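Local coordinates for cellulose-binding protein (Saccharophagus degradans, PDB 2YHG) that is of unsettled function but may hydrolyse N- or O-glycosyl compounds, this chain being the nucleoside hydrolase-like and C-terminal part of a putative polysaccharide-binding protein, at residues N331-A345 against L416-R430. Residues are numbered along the deposited sequence; the frame is centred on the assembly and turned at random. Where two conformers were deposited one is given.
Sequences NHHPVPVVNNDANEA and LTLRDNGSPNLYAYR. With CA (calcium ion), chain D.
Asn-331 and Asp-420 approach from opposite directions at a calcium ion, a worked example of a metal pinning a linker onto a beta hairpin, here formed by strands 411-420 and 427-436 of the C-terminal sheet. With CG anti to the backbone N (chi1 -168°), Asn-331 places OD1 2.4 Å from the calcium, while its ND2 turns to the hairpin loop and donates to Pro-424 O (2.8 Å) and to the syn side of Asp-420 OD1 (3.1 Å), both nearly in the amide plane. Asp-420 OD1 also accepts from Gly-422 N and Leu-426 N, over opposite carboxylate faces, while Asp-420 OD2 binds the calcium; His-332 O, Asp-366, Asp-368 and Asp-370 complete the site. Next along, Leu-426 CD1 sits squarely over one face of the His-333 ring, 4.0 Å from its centroid in a CH-pi contact, and Asp-314 of helix 308-323 holds the ring's NE2. Pro-334 and Pro-336 lie across Leu-418 and Ala-428, with Pro-334 CB 3.6 Å from Leu-418 CD2. At the far end Arg-430, its chain bent at chi2 and chi3, slides past Val-338 CG2 into the type I' turn, where NH1 (2.9 Å) and NH2 (3.0 Å) both grip Asp-341 O in the guanidinium plane.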
# COMPACT_ATOMS: atom_id res chain seq x y z
N ASN A 331 -13.68 7.36 -16.59
CA ASN A 331 -12.48 6.76 -17.14
C ASN A 331 -12.00 5.57 -16.32
O ASN A 331 -12.14 5.55 -15.10
CB ASN A 331 -11.39 7.81 -17.24
CG ASN A 331 -10.20 7.35 -18.08
OD1 ASN A 331 -10.33 6.44 -18.90
ND2 ASN A 331 -9.05 8.02 -17.92
N HIS A 332 -11.47 4.58 -17.03
CA HIS A 332 -10.89 3.38 -16.42
C HIS A 332 -9.45 3.16 -16.89
O HIS A 332 -9.05 3.62 -17.96
CB HIS A 332 -11.75 2.17 -16.73
CG HIS A 332 -13.20 2.42 -16.44
ND1 HIS A 332 -14.01 3.05 -17.36
CD2 HIS A 332 -13.93 2.30 -15.31
CE1 HIS A 332 -15.18 3.30 -16.81
NE2 HIS A 332 -15.18 2.84 -15.57
N HIS A 333 -8.67 2.49 -16.07
CA HIS A 333 -7.23 2.40 -16.28
C HIS A 333 -6.88 1.62 -17.54
O HIS A 333 -7.51 0.60 -17.83
CB HIS A 333 -6.54 1.81 -15.09
CG HIS A 333 -6.92 2.46 -13.80
ND1 HIS A 333 -8.16 2.30 -13.22
CD2 HIS A 333 -6.22 3.29 -13.01
CE1 HIS A 333 -8.18 2.99 -12.09
NE2 HIS A 333 -7.03 3.63 -11.96
N PRO A 334 -5.78 2.00 -18.19
CA PRO A 334 -5.28 1.17 -19.28
C PRO A 334 -4.69 -0.12 -18.74
O PRO A 334 -4.42 -0.26 -17.54
CB PRO A 334 -4.21 2.05 -19.92
CG PRO A 334 -3.83 3.05 -18.90
CD PRO A 334 -4.99 3.23 -18.00
N VAL A 335 -4.54 -1.09 -19.64
CA VAL A 335 -4.21 -2.45 -19.32
C VAL A 335 -2.88 -2.83 -20.00
O VAL A 335 -2.81 -2.92 -21.23
CB VAL A 335 -5.31 -3.41 -19.76
CG1 VAL A 335 -4.85 -4.84 -19.50
CG2 VAL A 335 -6.63 -3.07 -19.03
N PRO A 336 -1.80 -2.99 -19.22
CA PRO A 336 -0.51 -3.24 -19.87
C PRO A 336 -0.34 -4.68 -20.30
O PRO A 336 -0.74 -5.60 -19.59
CB PRO A 336 0.52 -2.96 -18.78
CG PRO A 336 -0.17 -2.35 -17.72
CD PRO A 336 -1.64 -2.66 -17.80
N VAL A 337 0.36 -4.86 -21.41
CA VAL A 337 0.88 -6.15 -21.84
C VAL A 337 2.31 -5.92 -22.30
O VAL A 337 2.55 -4.91 -22.95
CB VAL A 337 0.02 -6.72 -23.00
CG1 VAL A 337 0.64 -8.00 -23.55
CG2 VAL A 337 -1.43 -6.93 -22.53
N VAL A 338 3.24 -6.78 -21.90
CA VAL A 338 4.62 -6.70 -22.35
C VAL A 338 5.03 -8.07 -22.87
O VAL A 338 4.92 -9.06 -22.18
CB VAL A 338 5.56 -6.25 -21.22
CG1 VAL A 338 7.01 -6.27 -21.70
CG2 VAL A 338 5.17 -4.86 -20.74
N ASN A 339 5.48 -8.10 -24.12
CA ASN A 339 5.91 -9.32 -24.77
C ASN A 339 4.86 -10.42 -24.63
O ASN A 339 5.18 -11.55 -24.28
CB ASN A 339 7.28 -9.76 -24.28
CG ASN A 339 8.38 -8.82 -24.74
OD1 ASN A 339 8.16 -7.91 -25.52
ND2 ASN A 339 9.59 -9.01 -24.22
N ASN A 340 3.60 -10.03 -24.85
CA ASN A 340 2.44 -10.94 -24.77
C ASN A 340 2.19 -11.52 -23.39
O ASN A 340 1.43 -12.47 -23.24
CB ASN A 340 2.55 -12.07 -25.79
CG ASN A 340 2.63 -11.56 -27.22
OD1 ASN A 340 1.97 -10.58 -27.59
ND2 ASN A 340 3.48 -12.19 -28.01
N ASP A 341 2.73 -10.89 -22.36
CA ASP A 341 2.52 -11.30 -20.99
C ASP A 341 1.59 -10.26 -20.34
O ASP A 341 1.94 -9.08 -20.22
CB ASP A 341 3.86 -11.37 -20.26
CG ASP A 341 3.75 -11.85 -18.83
OD1 ASP A 341 2.75 -11.53 -18.18
OD2 ASP A 341 4.74 -12.42 -18.31
N ALA A 342 0.36 -10.69 -20.04
CA ALA A 342 -0.66 -9.81 -19.53
C ALA A 342 -0.79 -9.89 -17.99
O ALA A 342 -1.68 -9.26 -17.43
CB ALA A 342 -1.99 -10.13 -20.18
N ASN A 343 0.09 -10.63 -17.32
CA ASN A 343 -0.03 -10.81 -15.87
C ASN A 343 0.20 -9.49 -15.14
O ASN A 343 1.16 -8.79 -15.41
CB ASN A 343 0.99 -11.84 -15.41
CG ASN A 343 0.68 -13.25 -15.90
OD1 ASN A 343 1.52 -13.89 -16.52
ND2 ASN A 343 -0.55 -13.69 -15.69
N GLU A 344 -0.65 -9.20 -14.18
CA GLU A 344 -0.50 -8.06 -13.29
C GLU A 344 0.44 -8.35 -12.14
O GLU A 344 0.00 -8.76 -11.04
CB GLU A 344 -1.86 -7.71 -12.72
CG GLU A 344 -1.83 -6.38 -12.04
CD GLU A 344 -3.12 -6.07 -11.41
OE1 GLU A 344 -4.08 -6.85 -11.58
OE2 GLU A 344 -3.18 -5.06 -10.69
N ALA A 345 1.72 -8.30 -12.43
CA ALA A 345 2.77 -8.73 -11.53
C ALA A 345 4.05 -8.18 -12.11
O ALA A 345 4.15 -7.84 -13.28
CB ALA A 345 2.84 -10.23 -11.50
N LEU A 416 7.69 0.16 -17.56
CA LEU A 416 6.72 0.72 -18.49
C LEU A 416 5.69 1.50 -17.67
O LEU A 416 5.05 0.95 -16.77
CB LEU A 416 5.97 -0.39 -19.22
CG LEU A 416 4.81 0.09 -20.09
CD1 LEU A 416 5.27 0.94 -21.25
CD2 LEU A 416 3.96 -1.12 -20.52
N THR A 417 5.51 2.77 -18.01
CA THR A 417 4.37 3.55 -17.57
C THR A 417 3.47 3.80 -18.78
O THR A 417 3.91 4.34 -19.79
CB THR A 417 4.81 4.89 -16.95
OG1 THR A 417 5.65 4.65 -15.83
CG2 THR A 417 3.60 5.70 -16.47
N LEU A 418 2.24 3.34 -18.66
CA LEU A 418 1.23 3.49 -19.66
C LEU A 418 0.28 4.61 -19.18
O LEU A 418 -0.13 4.60 -18.03
CB LEU A 418 0.55 2.12 -19.76
CG LEU A 418 -0.38 1.85 -20.92
CD1 LEU A 418 0.34 1.96 -22.26
CD2 LEU A 418 -1.03 0.50 -20.80
N ARG A 419 -0.11 5.52 -20.07
CA ARG A 419 -0.99 6.64 -19.70
C ARG A 419 -2.03 6.79 -20.77
O ARG A 419 -1.67 6.90 -21.97
CB ARG A 419 -0.18 7.94 -19.60
CG ARG A 419 -0.99 9.17 -19.23
CD ARG A 419 -0.13 10.42 -19.29
NE ARG A 419 0.06 10.81 -20.67
CZ ARG A 419 1.14 11.38 -21.16
N ASP A 420 -3.31 6.80 -20.40
CA ASP A 420 -4.37 7.06 -21.35
C ASP A 420 -4.65 8.54 -21.50
O ASP A 420 -4.07 9.36 -20.81
CB ASP A 420 -5.63 6.21 -21.07
CG ASP A 420 -6.45 6.69 -19.87
OD1 ASP A 420 -6.42 7.89 -19.55
OD2 ASP A 420 -7.17 5.83 -19.32
N ASN A 421 -5.45 8.89 -22.50
CA ASN A 421 -5.87 10.28 -22.71
C ASN A 421 -7.33 10.51 -22.33
O ASN A 421 -7.96 11.44 -22.82
CB ASN A 421 -5.58 10.74 -24.14
CG ASN A 421 -6.51 10.12 -25.15
OD1 ASN A 421 -7.11 9.06 -24.91
ND2 ASN A 421 -6.67 10.78 -26.30
N GLY A 422 -7.85 9.71 -21.41
CA GLY A 422 -9.13 9.93 -20.83
C GLY A 422 -9.10 11.04 -19.78
O GLY A 422 -8.13 11.70 -19.60
N SER A 423 -10.26 11.25 -19.16
CA SER A 423 -10.48 12.41 -18.24
C SER A 423 -10.80 11.88 -16.84
O SER A 423 -11.85 11.31 -16.67
CB SER A 423 -11.69 13.25 -18.67
OG SER A 423 -11.83 14.36 -17.81
N PRO A 424 -9.91 12.03 -15.85
CA PRO A 424 -8.52 12.47 -16.01
C PRO A 424 -7.65 11.32 -16.58
O PRO A 424 -8.07 10.22 -16.59
CB PRO A 424 -8.10 12.74 -14.54
CG PRO A 424 -8.80 11.65 -13.80
CD PRO A 424 -10.16 11.50 -14.49
N ASN A 425 -6.44 11.65 -17.01
CA ASN A 425 -5.58 10.60 -17.59
C ASN A 425 -5.28 9.55 -16.51
O ASN A 425 -4.86 9.89 -15.40
CB ASN A 425 -4.21 11.13 -18.01
CG ASN A 425 -4.20 12.17 -19.16
OD1 ASN A 425 -3.16 12.70 -19.41
ND2 ASN A 425 -5.34 12.42 -19.83
N LEU A 426 -5.43 8.29 -16.85
CA LEU A 426 -5.14 7.22 -15.93
C LEU A 426 -3.91 6.43 -16.37
O LEU A 426 -3.61 6.27 -17.55
CB LEU A 426 -6.34 6.30 -15.74
CG LEU A 426 -7.50 6.91 -14.97
CD1 LEU A 426 -8.66 5.97 -14.96
CD2 LEU A 426 -7.05 7.25 -13.53
N TYR A 427 -3.21 5.91 -15.36
CA TYR A 427 -1.91 5.28 -15.53
C TYR A 427 -1.97 3.81 -15.20
O TYR A 427 -2.77 3.36 -14.38
CB TYR A 427 -0.87 5.97 -14.65
CG TYR A 427 -0.58 7.41 -15.05
CD1 TYR A 427 -1.47 8.45 -14.77
CD2 TYR A 427 0.59 7.73 -15.70
CE1 TYR A 427 -1.18 9.75 -15.13
CE2 TYR A 427 0.87 9.02 -16.08
CZ TYR A 427 0.02 10.04 -15.73
OH TYR A 427 0.31 11.32 -16.16
N ALA A 428 -1.04 3.06 -15.78
CA ALA A 428 -0.79 1.68 -15.39
C ALA A 428 0.68 1.37 -15.58
O ALA A 428 1.40 2.12 -16.25
CB ALA A 428 -1.65 0.70 -16.18
N TYR A 429 1.14 0.30 -14.95
CA TYR A 429 2.56 0.01 -14.86
C TYR A 429 2.86 -1.44 -15.15
O TYR A 429 2.12 -2.33 -14.74
CB TYR A 429 3.05 0.29 -13.43
CG TYR A 429 2.76 1.69 -12.95
CD1 TYR A 429 3.51 2.75 -13.37
CD2 TYR A 429 1.67 1.95 -12.11
CE1 TYR A 429 3.22 4.04 -12.93
CE2 TYR A 429 1.41 3.21 -11.64
CZ TYR A 429 2.19 4.25 -12.05
OH TYR A 429 1.93 5.51 -11.55
N ARG A 430 4.05 -1.68 -15.72
CA ARG A 430 4.67 -2.99 -15.68
C ARG A 430 6.17 -2.83 -15.48
O ARG A 430 6.86 -2.29 -16.34
CB ARG A 430 4.43 -3.80 -16.95
CG ARG A 430 5.12 -5.16 -16.93
CD ARG A 430 4.42 -6.13 -15.99
NE ARG A 430 3.04 -6.37 -16.44
CZ ARG A 430 2.72 -7.05 -17.55
NH1 ARG A 430 3.60 -7.81 -18.16
NH2 ARG A 430 1.47 -7.06 -18.00
CA CA D . -9.09 4.74 -20.04
O HOH W 1 -13.25 9.64 -14.83